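Local coordinates for purine nucleoside phosphorylase (Bacillus licheniformis, PDB 6DZD), which probably cleaves purine nucleosides such as adenosine and inosine with phosphate, releasing the free base and ribose 1-phosphate, and may also deaminate adenosine, at residues D84-D89 and L110-G115; K153-G158 and D199-L204; V193-I198 and G219-E224. One frame throughout, in Å; residues are numbered along the deposited sequence.

Contact 1: D84-D89 and L110-G115; sequences DQTHED and LKATDG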
loop_
_atom_site.group_PDB
_atom_site.type_symbol
_atom_site.label_atom_id
_atom_site.label_comp_id
_atom_site.label_asym_id
_atom_site.label_seq_id
_atom_site.Cartn_x
_atom_site.Cartn_y
_atom_site.Cartn_z
ATOM N N ASP A 84 -3.295 11.250 5.494
ATOM C CA ASP A 84 -4.693 11.518 5.184
ATOM C C ASP A 84 -4.867 11.163 3.716
ATOM O O ASP A 84 -4.573 11.968 2.833
ATOM C CB ASP A 84 -5.017 12.981 5.474
ATOM C CG ASP A 84 -6.234 13.476 4.729
ATOM O OD1 ASP A 84 -7.342 12.951 4.982
ATOM O OD2 ASP A 84 -6.065 14.384 3.889
ATOM N N GLN A 85 -5.321 9.946 3.443
ATOM C CA GLN A 85 -5.257 9.416 2.090
ATOM C C GLN A 85 -6.480 9.850 1.294
ATOM O O GLN A 85 -7.612 9.483 1.636
ATOM C CB GLN A 85 -5.114 7.899 2.132
ATOM C CG GLN A 85 -3.757 7.414 2.664
ATOM C CD GLN A 85 -3.786 5.960 3.082
ATOM O OE1 GLN A 85 -3.369 5.603 4.183
ATOM N NE2 GLN A 85 -4.303 5.110 2.203
ATOM N N THR A 86 -6.250 10.625 0.226
ATOM C CA THR A 86 -7.326 11.187 -0.583
ATOM C C THR A 86 -7.397 10.583 -1.988
ATOM O O THR A 86 -8.026 11.165 -2.869
ATOM C CB THR A 86 -7.195 12.711 -0.681
ATOM O OG1 THR A 86 -5.940 13.053 -1.275
ATOM C CG2 THR A 86 -7.302 13.360 0.686
ATOM N N HIS A 87 -6.752 9.441 -2.225
ATOM C CA HIS A 87 -6.844 8.758 -3.514
ATOM C C HIS A 87 -6.432 9.649 -4.683
ATOM O O HIS A 87 -6.985 9.547 -5.787
ATOM C CB HIS A 87 -8.251 8.200 -3.725
ATOM C CG HIS A 87 -8.555 7.036 -2.835
ATOM N ND1 HIS A 87 -8.670 5.744 -3.306
ATOM C CD2 HIS A 87 -8.702 6.963 -1.493
ATOM C CE1 HIS A 87 -8.905 4.931 -2.294
ATOM N NE2 HIS A 87 -8.926 5.645 -1.182
ATOM N N GLU A 88 -5.435 10.500 -4.451
ATOM C CA GLU A 88 -4.731 11.263 -5.464
ATOM C C GLU A 88 -3.276 10.783 -5.470
ATOM O O GLU A 88 -2.994 9.627 -5.119
ATOM C CB GLU A 88 -4.867 12.751 -5.153
ATOM C CG GLU A 88 -6.271 13.169 -4.757
ATOM C CD GLU A 88 -6.337 14.570 -4.165
ATOM O OE1 GLU A 88 -6.492 15.525 -4.951
ATOM O OE2 GLU A 88 -6.298 14.720 -2.919
ATOM N N ASP A 89 -2.357 11.644 -5.896
ATOM C CA ASP A 89 -1.021 11.164 -6.222
ATOM C C ASP A 89 0.068 12.002 -5.566
ATOM O O ASP A 89 1.146 12.173 -6.131
ATOM C CB ASP A 89 -0.825 11.100 -7.732
ATOM C CG ASP A 89 -0.887 12.468 -8.388
ATOM O OD1 ASP A 89 -1.418 13.427 -7.773
ATOM O OD2 ASP A 89 -0.396 12.583 -9.530
ATOM N N LEU A 110 -0.541 13.166 7.379
ATOM C CA LEU A 110 -0.099 14.012 6.268
ATOM C C LEU A 110 -1.251 14.301 5.291
ATOM O O LEU A 110 -1.816 13.381 4.685
ATOM C CB LEU A 110 1.087 13.346 5.569
ATOM C CG LEU A 110 2.360 13.443 6.435
ATOM C CD1 LEU A 110 3.528 12.638 5.877
ATOM C CD2 LEU A 110 2.783 14.876 6.621
ATOM N N LYS A 111 -1.588 15.591 5.132
ATOM C CA LYS A 111 -2.829 15.980 4.463
ATOM C C LYS A 111 -2.811 15.632 2.978
ATOM O O LYS A 111 -1.882 16.008 2.252
ATOM C CB LYS A 111 -3.071 17.478 4.636
ATOM C CG LYS A 111 -4.475 17.924 4.250
ATOM C CD LYS A 111 -4.571 19.375 3.765
ATOM C CE LYS A 111 -6.056 19.781 3.694
ATOM N NZ LYS A 111 -6.373 21.082 3.012
ATOM N N ALA A 112 -3.879 14.976 2.511
ATOM C CA ALA A 112 -4.062 14.675 1.085
ATOM C C ALA A 112 -2.853 13.952 0.494
ATOM O O ALA A 112 -2.359 14.296 -0.580
ATOM C CB ALA A 112 -4.357 15.948 0.297
ATOM N N THR A 113 -2.354 12.950 1.205
ATOM C CA THR A 113 -1.121 12.279 0.812
ATOM C C THR A 113 -1.354 10.782 0.642
ATOM O O THR A 113 -2.077 10.157 1.429
ATOM C CB THR A 113 -0.023 12.567 1.827
ATOM O OG1 THR A 113 0.290 13.965 1.774
ATOM C CG2 THR A 113 1.208 11.778 1.518
ATOM N N ASP A 114 -0.802 10.233 -0.437
ATOM C CA ASP A 114 -0.937 8.815 -0.718
ATOM C C ASP A 114 0.392 8.149 -1.065
ATOM O O ASP A 114 0.405 6.952 -1.377
ATOM C CB ASP A 114 -1.956 8.606 -1.842
ATOM C CG ASP A 114 -3.321 9.204 -1.508
ATOM O OD1 ASP A 114 -3.526 10.426 -1.713
ATOM O OD2 ASP A 114 -4.183 8.449 -1.024
ATOM N N GLY A 115 1.508 8.874 -0.993
ATOM C CA GLY A 115 2.812 8.280 -1.219
ATOM C C GLY A 115 3.797 8.788 -0.186
ATOM O O GLY A 115 3.807 9.982 0.141
#
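A loop-to-loop contact, Asp84 with Leu110 to Thr113 and Asp114 with Thr86 to Glu88, ties 84-89, which follows strand 80-82, to the loop 110-115 leading into strand 115-118. At its centre the Asp114 carboxylate accepts from three successive N-H groups of the facing loop. His87 N reaches Asp114 OD2 at 3.0 Å from above the carboxylate plane, while Thr86 N and Glu88 N make weak bonds to OD1. OD2 is also bonded to His149 ND1. The arrangement is consistent with a Cys-His-Asp triad of Cys132, His149 and Asp114, a role not confirmed here; the loop bend would then be a second shell fixing the carboxylate's rotation. His87 packs its ring edge-to-face with His149. At the other end the backbones pair: Asp84 N donates to Leu110 O (2.7 Å) and Thr113 N to Asp84 O (2.9 Å), with a CA-H...O contact from Gln85 CA to Thr113 O following. Swinging CG anti to the backbone N (chi1 159°) brings the Asp84 carboxylate to the facing loop. Tyr106 OH bonds its OD1; on the anti side of OD2, Ala112 N donates at 2.7 Å, with an angle of 162° at the hydrogen.

Contact 2: K153-G158 and D199-L204; sequences KGTALG and DKIRNL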
loop_
_atom_site.group_PDB
_atom_site.type_symbol
_atom_site.label_atom_id
_atom_site.label_comp_id
_atom_site.label_asym_id
_atom_site.label_seq_id
_atom_site.Cartn_x
_atom_site.Cartn_y
_atom_site.Cartn_z
ATOM N N LYS A 153 -8.068 5.322 -8.869
ATOM C CA LYS A 153 -7.720 6.720 -9.119
ATOM C C LYS A 153 -6.210 6.920 -9.099
ATOM O O LYS A 153 -5.615 7.414 -10.070
ATOM C CB LYS A 153 -8.367 7.627 -8.076
ATOM C CG LYS A 153 -9.796 7.927 -8.350
ATOM C CD LYS A 153 -10.520 8.439 -7.106
ATOM C CE LYS A 153 -11.967 8.863 -7.458
ATOM N NZ LYS A 153 -12.650 9.684 -6.391
ATOM N N GLY A 154 -5.569 6.524 -7.996
ATOM C CA GLY A 154 -4.125 6.655 -7.912
ATOM C C GLY A 154 -3.426 5.870 -8.989
ATOM O O GLY A 154 -2.331 6.230 -9.413
ATOM N N THR A 155 -4.053 4.795 -9.455
ATOM C CA THR A 155 -3.460 4.029 -10.538
ATOM C C THR A 155 -3.539 4.810 -11.838
ATOM O O THR A 155 -2.526 4.996 -12.524
ATOM C CB THR A 155 -4.133 2.661 -10.633
ATOM O OG1 THR A 155 -3.902 1.967 -9.396
ATOM C CG2 THR A 155 -3.541 1.838 -11.791
ATOM N N ALA A 156 -4.722 5.336 -12.155
ATOM C CA ALA A 156 -4.853 6.172 -13.341
ATOM C C ALA A 156 -3.943 7.399 -13.266
ATOM O O ALA A 156 -3.456 7.869 -14.292
ATOM C CB ALA A 156 -6.318 6.583 -13.519
ATOM N N LEU A 157 -3.673 7.914 -12.065
ATOM C CA LEU A 157 -2.771 9.051 -11.939
ATOM C C LEU A 157 -1.314 8.658 -12.093
ATOM O O LEU A 157 -0.477 9.536 -12.342
ATOM C CB LEU A 157 -2.953 9.739 -10.587
ATOM C CG LEU A 157 -4.199 10.621 -10.470
ATOM C CD1 LEU A 157 -4.507 10.959 -9.001
ATOM C CD2 LEU A 157 -4.086 11.881 -11.312
ATOM N N GLY A 158 -0.999 7.371 -11.969
ATOM C CA GLY A 158 0.377 6.918 -12.046
ATOM C C GLY A 158 1.183 7.275 -10.815
ATOM O O GLY A 158 2.376 7.592 -10.930
ATOM N N ASP A 199 -11.779 4.465 -19.040
ATOM C CA ASP A 199 -11.304 5.569 -19.864
ATOM C C ASP A 199 -10.077 6.224 -19.242
ATOM O O ASP A 199 -9.167 6.660 -19.955
ATOM C CB ASP A 199 -12.414 6.594 -20.097
ATOM C CG ASP A 199 -13.442 6.124 -21.115
ATOM O OD1 ASP A 199 -13.193 5.120 -21.822
ATOM O OD2 ASP A 199 -14.508 6.765 -21.207
ATOM N N LYS A 200 -10.050 6.336 -17.913
ATOM C CA LYS A 200 -8.917 6.979 -17.265
ATOM C C LYS A 200 -7.699 6.058 -17.229
ATOM O O LYS A 200 -6.563 6.518 -17.393
ATOM C CB LYS A 200 -9.316 7.412 -15.855
ATOM C CG LYS A 200 -9.938 8.801 -15.750
ATOM C CD LYS A 200 -10.493 9.063 -14.352
ATOM C CE LYS A 200 -10.349 10.520 -13.980
ATOM N NZ LYS A 200 -10.972 11.379 -15.023
ATOM N N ILE A 201 -7.918 4.754 -17.065
ATOM C CA ILE A 201 -6.827 3.786 -17.131
ATOM C C ILE A 201 -6.205 3.769 -18.530
ATOM O O ILE A 201 -4.981 3.892 -18.697
ATOM C CB ILE A 201 -7.338 2.394 -16.722
ATOM C CG1 ILE A 201 -7.815 2.384 -15.257
ATOM C CG2 ILE A 201 -6.282 1.344 -16.982
ATOM C CD1 ILE A 201 -6.720 2.562 -14.203
ATOM N N ARG A 202 -7.039 3.613 -19.562
ATOM C CA ARG A 202 -6.504 3.495 -20.909
ATOM C C ARG A 202 -5.808 4.773 -21.377
ATOM O O ARG A 202 -5.201 4.771 -22.458
ATOM C CB ARG A 202 -7.623 3.060 -21.859
ATOM C CG ARG A 202 -8.243 4.150 -22.672
ATOM C CD ARG A 202 -9.148 3.566 -23.739
ATOM N NE ARG A 202 -10.484 3.211 -23.248
ATOM C CZ ARG A 202 -11.047 2.013 -23.412
ATOM N NH1 ARG A 202 -10.385 1.049 -24.051
ATOM N NH2 ARG A 202 -12.273 1.779 -22.948
ATOM N N ASN A 203 -5.871 5.855 -20.595
ATOM C CA ASN A 203 -5.165 7.094 -20.889
ATOM C C ASN A 203 -3.820 7.187 -20.195
ATOM O O ASN A 203 -3.180 8.244 -20.242
ATOM C CB ASN A 203 -6.016 8.301 -20.510
ATOM C CG ASN A 203 -6.682 8.936 -21.718
ATOM O OD1 ASN A 203 -6.278 8.701 -22.879
ATOM N ND2 ASN A 203 -7.709 9.750 -21.462
ATOM N N LEU A 204 -3.379 6.104 -19.559
ATOM C CA LEU A 204 -2.053 6.074 -18.973
ATOM C C LEU A 204 -1.007 6.032 -20.083
ATOM O O LEU A 204 -1.280 5.538 -21.183
ATOM C CB LEU A 204 -1.897 4.855 -18.059
ATOM C CG LEU A 204 -2.393 5.040 -16.618
ATOM C CD1 LEU A 204 -2.831 3.742 -15.988
ATOM C CD2 LEU A 204 -1.325 5.708 -15.754
#
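Thr155 OG1 is gripped twice, by hydrogen bonds to Gly151 O one turn back in the chain and to Asn229 ND2 of helix 225-236. With OG1 fixed and chi1 at -62°, the methyl CG2 stands anti to the backbone N and meets the end of Ile201, CD1 lying 4.1 Å from CG2. The contact joins the last turn of the helix 152-157 to the tail of helix 195-201, and no hydrogen bond passes between the two segments. Ala156 sits where the backbones come closest, its CA 4.9 Å from that of Ile201. Having only a methyl there, it fits alongside the other helix: its CB touches Lys200 CB at 3.9 Å and also lies against Ile201 CD1. After Ile201 the chain makes a type I turn to Leu204, whose side chain folds back against the end of the first helix. Leu204 CD2 rests on two carbonyl oxygens, 3.4 Å from Ala156 O and 3.5 Å from Thr155 O, while CD1 also leans on Thr155 O. The same side chain packs on Val228 and Leu232 of helix 225-236. With an alanine here, both methyls would be gone, which would probably open a gap between the carbonyl end of helix 152-157 and those two residues. Gly158, with positive phi (73°), ends the helix in a Schellman motif, its N bonded to Thr155 O, and serves as N-cap of helix 159-169. Helix 225-236 thus packs beside both segments, also touching Thr155 through Leu225, and Phe213 of strand 213-215 meets Ile201.

Contact 3: V193-I198 and G219-E224; sequences VDDHVI and GEYRLE
Tyr221, on a strand of a small antiparallel sheet, meets Asp195 in the first turn of the helix that follows the edge strand: 192-193 pairs with 220-223, then helix 195-201 turns back over the face carrying Val193 and Tyr221. Ring and carboxylate stand nearly perpendicular, their planes 81° apart, with the carboxylate carbon in the ring plane at its hydroxyl edge. Tyr221 OH donates to Asp195 OD1 at 2.6 Å, reaching that oxygen from above the carboxylate plane. With chi1 at -50°, the Tyr221 ring is turned beside its own backbone N and runs along the start of the helix. Ile198 CB stands over one ring face, offset toward the rim, and its CG1 lies 3.6 Å from Tyr221 CD2. The hydroxyl is thus held by Asp195 while the ring lies against Ile198, with Val193 O near its edge; Thr215 of strand 213-215 also touches the tyrosine.

Two residues on, Leu223 points the same way and ends in an apolar cluster. The Leu223 and Val193 side chains cross obliquely, Leu223 CD2 lying 3.9 Å from Val193 CG2; the same CD2 meets Val197 CG1 at 4.0 Å, with Ile198 CD1 a little farther off. Phe213 and Tyr191 touch Leu223 as well. Phe213 belongs with Asp210 to the potassium site; that ion lies about 8 Å from the Tyr221 side chain. Val193 and Tyr221 form a hydrogen-bonded pair: Val193 N to Tyr221 O spans 2.8 Å and Tyr221 N to Val193 O 3.1 Å, both in the carbonyl plane. Asp194, the N-cap, then starts the helix, its OD1 accepting from Val197 N at 3.1 Å.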
loop_
_atom_site.group_PDB
_atom_site.type_symbol
_atom_site.label_atom_id
_atom_site.label_comp_id
_atom_site.label_asym_id
_atom_site.label_seq_id
_atom_site.Cartn_x
_atom_site.Cartn_y
_atom_site.Cartn_z
ATOM N N VAL A 193 -15.411 -2.519 -13.178
ATOM C CA VAL A 193 -15.452 -1.060 -13.225
ATOM C C VAL A 193 -16.258 -0.617 -14.441
ATOM O O VAL A 193 -16.500 -1.387 -15.369
ATOM C CB VAL A 193 -14.037 -0.438 -13.245
ATOM C CG1 VAL A 193 -13.311 -0.760 -11.942
ATOM C CG2 VAL A 193 -13.245 -0.927 -14.450
ATOM N N ASP A 194 -16.670 0.649 -14.429
ATOM C CA ASP A 194 -17.411 1.235 -15.539
ATOM C C ASP A 194 -16.456 1.886 -16.547
ATOM O O ASP A 194 -15.232 1.775 -16.446
ATOM C CB ASP A 194 -18.469 2.218 -15.016
ATOM C CG ASP A 194 -17.889 3.331 -14.123
ATOM O OD1 ASP A 194 -16.671 3.634 -14.207
ATOM O OD2 ASP A 194 -18.676 3.916 -13.333
ATOM N N ASP A 195 -17.030 2.550 -17.556
ATOM C CA ASP A 195 -16.246 3.289 -18.531
ATOM C C ASP A 195 -15.489 4.423 -17.892
ATOM O O ASP A 195 -14.394 4.779 -18.349
ATOM C CB ASP A 195 -17.148 3.856 -19.621
ATOM C CG ASP A 195 -17.616 2.802 -20.588
ATOM O OD1 ASP A 195 -16.800 2.419 -21.449
ATOM O OD2 ASP A 195 -18.777 2.344 -20.473
ATOM N N HIS A 196 -16.071 5.044 -16.872
ATOM C CA HIS A 196 -15.422 6.218 -16.314
ATOM C C HIS A 196 -14.042 5.863 -15.780
ATOM O O HIS A 196 -13.079 6.608 -15.992
ATOM C CB HIS A 196 -16.289 6.827 -15.214
ATOM C CG HIS A 196 -15.594 7.906 -14.449
ATOM N ND1 HIS A 196 -15.430 9.179 -14.946
ATOM C CD2 HIS A 196 -14.980 7.889 -13.244
ATOM C CE1 HIS A 196 -14.759 9.905 -14.073
ATOM N NE2 HIS A 196 -14.476 9.147 -13.030
ATOM N N VAL A 197 -13.908 4.682 -15.169
ATOM C CA VAL A 197 -12.606 4.244 -14.684
ATOM C C VAL A 197 -11.724 3.812 -15.844
ATOM O O VAL A 197 -10.592 4.284 -15.987
ATOM C CB VAL A 197 -12.781 3.114 -13.655
ATOM C CG1 VAL A 197 -11.455 2.487 -13.324
ATOM C CG2 VAL A 197 -13.392 3.668 -12.409
ATOM N N ILE A 198 -12.269 2.992 -16.743
ATOM C CA ILE A 198 -11.461 2.392 -17.799
ATOM C C ILE A 198 -10.955 3.457 -18.751
ATOM O O ILE A 198 -9.811 3.393 -19.215
ATOM C CB ILE A 198 -12.259 1.298 -18.537
ATOM C CG1 ILE A 198 -12.331 0.038 -17.681
ATOM C CG2 ILE A 198 -11.635 0.977 -19.887
ATOM C CD1 ILE A 198 -10.969 -0.569 -17.371
ATOM N N GLY A 219 -19.983 -1.784 -21.154
ATOM C CA GLY A 219 -19.969 -0.952 -19.969
ATOM C C GLY A 219 -19.500 -1.620 -18.691
ATOM O O GLY A 219 -19.347 -0.927 -17.676
ATOM N N GLU A 220 -19.225 -2.923 -18.697
ATOM C CA GLU A 220 -18.671 -3.583 -17.521
ATOM C C GLU A 220 -17.357 -4.254 -17.869
ATOM O O GLU A 220 -17.274 -5.017 -18.836
ATOM C CB GLU A 220 -19.611 -4.621 -16.919
ATOM C CG GLU A 220 -19.250 -4.903 -15.466
ATOM C CD GLU A 220 -20.323 -5.674 -14.733
ATOM O OE1 GLU A 220 -21.203 -6.250 -15.416
ATOM O OE2 GLU A 220 -20.306 -5.668 -13.477
ATOM N N TYR A 221 -16.350 -3.989 -17.057
ATOM C CA TYR A 221 -14.995 -4.393 -17.355
ATOM C C TYR A 221 -14.370 -5.010 -16.117
ATOM O O TYR A 221 -14.546 -4.511 -15.005
ATOM C CB TYR A 221 -14.154 -3.191 -17.811
ATOM C CG TYR A 221 -14.777 -2.347 -18.903
ATOM C CD1 TYR A 221 -14.585 -2.671 -20.235
ATOM C CD2 TYR A 221 -15.549 -1.231 -18.599
ATOM C CE1 TYR A 221 -15.138 -1.926 -21.226
ATOM C CE2 TYR A 221 -16.116 -0.473 -19.600
ATOM C CZ TYR A 221 -15.897 -0.831 -20.910
ATOM O OH TYR A 221 -16.430 -0.105 -21.937
ATOM N N ARG A 222 -13.603 -6.068 -16.333
ATOM C CA ARG A 222 -12.768 -6.678 -15.315
ATOM C C ARG A 222 -11.412 -5.992 -15.378
ATOM O O ARG A 222 -10.891 -5.746 -16.467
ATOM C CB ARG A 222 -12.624 -8.167 -15.611
ATOM C CG ARG A 222 -12.452 -9.044 -14.432
ATOM C CD ARG A 222 -13.036 -10.428 -14.699
ATOM N NE ARG A 222 -14.480 -10.494 -14.451
ATOM C CZ ARG A 222 -15.072 -10.391 -13.254
ATOM N NH1 ARG A 222 -14.366 -10.189 -12.144
ATOM N NH2 ARG A 222 -16.387 -10.492 -13.164
ATOM N N LEU A 223 -10.834 -5.695 -14.217
ATOM C CA LEU A 223 -9.630 -4.872 -14.157
ATOM C C LEU A 223 -8.677 -5.403 -13.095
ATOM O O LEU A 223 -9.087 -5.622 -11.953
ATOM C CB LEU A 223 -9.999 -3.410 -13.865
ATOM C CG LEU A 223 -8.871 -2.405 -13.616
ATOM C CD1 LEU A 223 -7.905 -2.418 -14.783
ATOM C CD2 LEU A 223 -9.452 -1.023 -13.370
ATOM N N GLU A 224 -7.413 -5.613 -13.474
ATOM C CA GLU A 224 -6.359 -6.073 -12.562
ATOM C C GLU A 224 -5.463 -4.890 -12.177
ATOM O O GLU A 224 -4.519 -4.546 -12.897
ATOM C CB GLU A 224 -5.560 -7.190 -13.220
ATOM C CG GLU A 224 -4.423 -7.731 -12.378
ATOM C CD GLU A 224 -4.916 -8.675 -11.300
ATOM O OE1 GLU A 224 -5.885 -9.428 -11.536
ATOM O OE2 GLU A 224 -4.318 -8.668 -10.208
#

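Overall arrangement
From the N terminus, contact 1 closes a loop round strand 91-93 before contact 2 opens. Contact 2 closes the chain from helix 152-157 to the end of helix 195-201, spanning helix 159-169 and strand 179-182; contact 3 closes a shorter loop round strand 213-215. The last two cross and share helix 195-201, meeting where Ile201 CG1 lies 4.2 Å from Leu223 CD2. Contact 1 touches contact 2 through His87 against Lys153, and stays about 10 Å from contact 3 at the nearest atoms. Helix 152-157 lies between the loops of contact 1, which connect strand 80-82 of one six-stranded sheet to strands 91-93 and 115-118 of the other, and helix 195-201, which packs on the three-stranded sheet.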